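Local coordinates for methyltransferase-like protein 5 (Pyrococcus horikoshii, PDB 1WY7) that is a putative RNA methyltransferase that binds S-adenosyl-L-homocysteine and probably transfers methyl groups from S-adenosylmethionine, at residues K6-A11 / L38-Y43. Residues are numbered along the deposited sequence; the frame is centred on the assembly and turned at random.
Sequences KELAIA and LLWLAY
The backbones of two helical segments, 6-11 and 38-43, come nearest at Leu8 and Trp40, with 8.7 Å between Leu8 CA and Trp40 CA. No hydrogen bond joins the two. The contact is small and apolar, and buries 109 Å² in all. Leu8 is the sole contributor from segment 6-11. Its CG stands anti to the backbone N (chi1 179°), which extends the side chain away from its own helix and across the gap. The methyl CD2 then does the touching. Leu8 CD2 lies 4.3 Å from Leu39 CB, near the root of that side chain. The same Leu8 CD2 is 4.2 Å from Trp40 CE3. It meets the indole at its edge, near the ring plane. Trp40 presents the six-membered part of its indole to Leu8. Both are loose van der Waals contacts.

Leu8 and Leu39 are buried; Trp40 is partly exposed. Leu8 also packs on Ser36, one turn before Trp40 in helix 32-44, and Trp40 is touched by Lys5. Leu39 also touches Leu70, in the loop after helix 62-69, and its side chain is about 9 Å from the bound S-adenosyl-L-homocysteine. Leu38 and Leu41 of the same helix rest on strand 143-149. Helix 6-13 thus packs as an N-terminal addition on helix 32-44, the helix that precedes the first strand of a seven-stranded sheet with the 3-2-1-4-5-7-6 order of the class I, Rossmann-like methyltransferase fold.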
loop_
_atom_site.group_PDB
_atom_site.type_symbol
_atom_site.label_atom_id
_atom_site.label_comp_id
_atom_site.label_asym_id
_atom_site.label_seq_id
_atom_site.Cartn_x
_atom_site.Cartn_y
_atom_site.Cartn_z
ATOM N N LYS A 6 -13.736 -6.016 -10.355
ATOM C CA LYS A 6 -14.510 -6.356 -9.170
ATOM C C LYS A 6 -14.185 -7.785 -8.732
ATOM O O LYS A 6 -14.374 -8.137 -7.566
ATOM C CB LYS A 6 -16.013 -6.216 -9.439
ATOM C CG LYS A 6 -16.873 -6.665 -8.260
ATOM C CD LYS A 6 -18.358 -6.378 -8.452
ATOM C CE LYS A 6 -18.682 -4.894 -8.271
ATOM N NZ LYS A 6 -20.154 -4.617 -8.355
ATOM N N GLU A 7 -13.700 -8.609 -9.662
ATOM C CA GLU A 7 -13.326 -9.985 -9.332
ATOM C C GLU A 7 -12.137 -9.954 -8.377
ATOM O O GLU A 7 -12.077 -10.707 -7.402
ATOM C CB GLU A 7 -12.928 -10.771 -10.588
ATOM C CG GLU A 7 -14.092 -11.407 -11.327
ATOM C CD GLU A 7 -14.184 -10.947 -12.771
ATOM O OE1 GLU A 7 -14.148 -9.716 -13.002
ATOM O OE2 GLU A 7 -14.301 -11.812 -13.669
ATOM N N LEU A 8 -11.188 -9.070 -8.673
ATOM C CA LEU A 8 -9.995 -8.924 -7.856
ATOM C C LEU A 8 -10.389 -8.438 -6.458
ATOM O O LEU A 8 -9.910 -8.963 -5.447
ATOM C CB LEU A 8 -9.022 -7.942 -8.524
ATOM C CG LEU A 8 -7.699 -7.610 -7.814
ATOM C CD1 LEU A 8 -6.933 -8.878 -7.488
ATOM C CD2 LEU A 8 -6.867 -6.722 -8.719
ATOM N N ALA A 9 -11.276 -7.449 -6.410
ATOM C CA ALA A 9 -11.733 -6.900 -5.139
ATOM C C ALA A 9 -12.358 -8.000 -4.294
ATOM O O ALA A 9 -12.106 -8.092 -3.091
ATOM C CB ALA A 9 -12.738 -5.779 -5.380
ATOM N N ILE A 10 -13.173 -8.834 -4.934
ATOM C CA ILE A 10 -13.847 -9.943 -4.260
ATOM C C ILE A 10 -12.830 -10.923 -3.689
ATOM O O ILE A 10 -12.912 -11.343 -2.531
ATOM C CB ILE A 10 -14.769 -10.703 -5.258
ATOM C CG1 ILE A 10 -15.976 -9.831 -5.615
ATOM C CG2 ILE A 10 -15.214 -12.039 -4.673
ATOM C CD1 ILE A 10 -16.889 -10.449 -6.680
ATOM N N ALA A 11 -11.873 -11.300 -4.520
ATOM C CA ALA A 11 -10.846 -12.233 -4.091
ATOM C C ALA A 11 -9.997 -11.645 -2.956
ATOM O O ALA A 11 -9.611 -12.364 -2.022
ATOM C CB ALA A 11 -9.962 -12.615 -5.270
ATOM N N LEU A 38 -6.061 0.585 -7.044
ATOM C CA LEU A 38 -4.638 0.876 -7.072
ATOM C C LEU A 38 -3.885 -0.150 -7.909
ATOM O O LEU A 38 -3.083 0.222 -8.762
ATOM C CB LEU A 38 -4.077 0.927 -5.636
ATOM C CG LEU A 38 -2.567 1.165 -5.456
ATOM C CD1 LEU A 38 -2.270 1.622 -4.023
ATOM C CD2 LEU A 38 -1.794 -0.117 -5.789
ATOM N N LEU A 39 -4.154 -1.433 -7.659
ATOM C CA LEU A 39 -3.484 -2.526 -8.363
ATOM C C LEU A 39 -3.806 -2.609 -9.850
ATOM O O LEU A 39 -2.919 -2.847 -10.669
ATOM C CB LEU A 39 -3.819 -3.861 -7.689
ATOM C CG LEU A 39 -3.174 -4.106 -6.322
ATOM C CD1 LEU A 39 -3.875 -5.247 -5.619
ATOM C CD2 LEU A 39 -1.699 -4.418 -6.507
ATOM N N TRP A 40 -5.072 -2.421 -10.202
ATOM C CA TRP A 40 -5.451 -2.487 -11.603
ATOM C C TRP A 40 -4.783 -1.356 -12.361
ATOM O O TRP A 40 -4.286 -1.551 -13.460
ATOM C CB TRP A 40 -6.963 -2.391 -11.770
ATOM C CG TRP A 40 -7.365 -2.943 -13.077
ATOM C CD1 TRP A 40 -7.712 -2.245 -14.198
ATOM C CD2 TRP A 40 -7.362 -4.327 -13.444
ATOM N NE1 TRP A 40 -7.920 -3.112 -15.247
ATOM C CE2 TRP A 40 -7.711 -4.396 -14.812
ATOM C CE3 TRP A 40 -7.092 -5.516 -12.750
ATOM C CZ2 TRP A 40 -7.799 -5.608 -15.502
ATOM C CZ3 TRP A 40 -7.178 -6.723 -13.431
ATOM C CH2 TRP A 40 -7.529 -6.759 -14.797
ATOM N N LEU A 41 -4.764 -0.169 -11.756
ATOM C CA LEU A 41 -4.125 0.984 -12.376
ATOM C C LEU A 41 -2.655 0.669 -12.636
ATOM O O LEU A 41 -2.153 0.854 -13.751
ATOM C CB LEU A 41 -4.226 2.208 -11.464
ATOM C CG LEU A 41 -3.368 3.405 -11.891
ATOM C CD1 LEU A 41 -3.823 3.891 -13.258
ATOM C CD2 LEU A 41 -3.487 4.522 -10.862
ATOM N N ALA A 42 -1.965 0.190 -11.604
ATOM C CA ALA A 42 -0.551 -0.147 -11.737
ATOM C C ALA A 42 -0.365 -1.235 -12.776
ATOM O O ALA A 42 0.547 -1.173 -13.593
ATOM C CB ALA A 42 0.012 -0.614 -10.393
ATOM N N TYR A 43 -1.222 -2.247 -12.735
ATOM C CA TYR A 43 -1.113 -3.346 -13.688
ATOM C C TYR A 43 -1.318 -2.850 -15.117
ATOM O O TYR A 43 -0.531 -3.164 -16.007
ATOM C CB TYR A 43 -2.119 -4.446 -13.346
ATOM C CG TYR A 43 -2.200 -5.548 -14.376
ATOM C CD1 TYR A 43 -3.151 -5.502 -15.396
ATOM C CD2 TYR A 43 -1.318 -6.626 -14.342
ATOM C CE1 TYR A 43 -3.220 -6.505 -16.360
ATOM C CE2 TYR A 43 -1.372 -7.633 -15.301
ATOM C CZ TYR A 43 -2.326 -7.568 -16.307
ATOM O OH TYR A 43 -2.386 -8.553 -17.265
#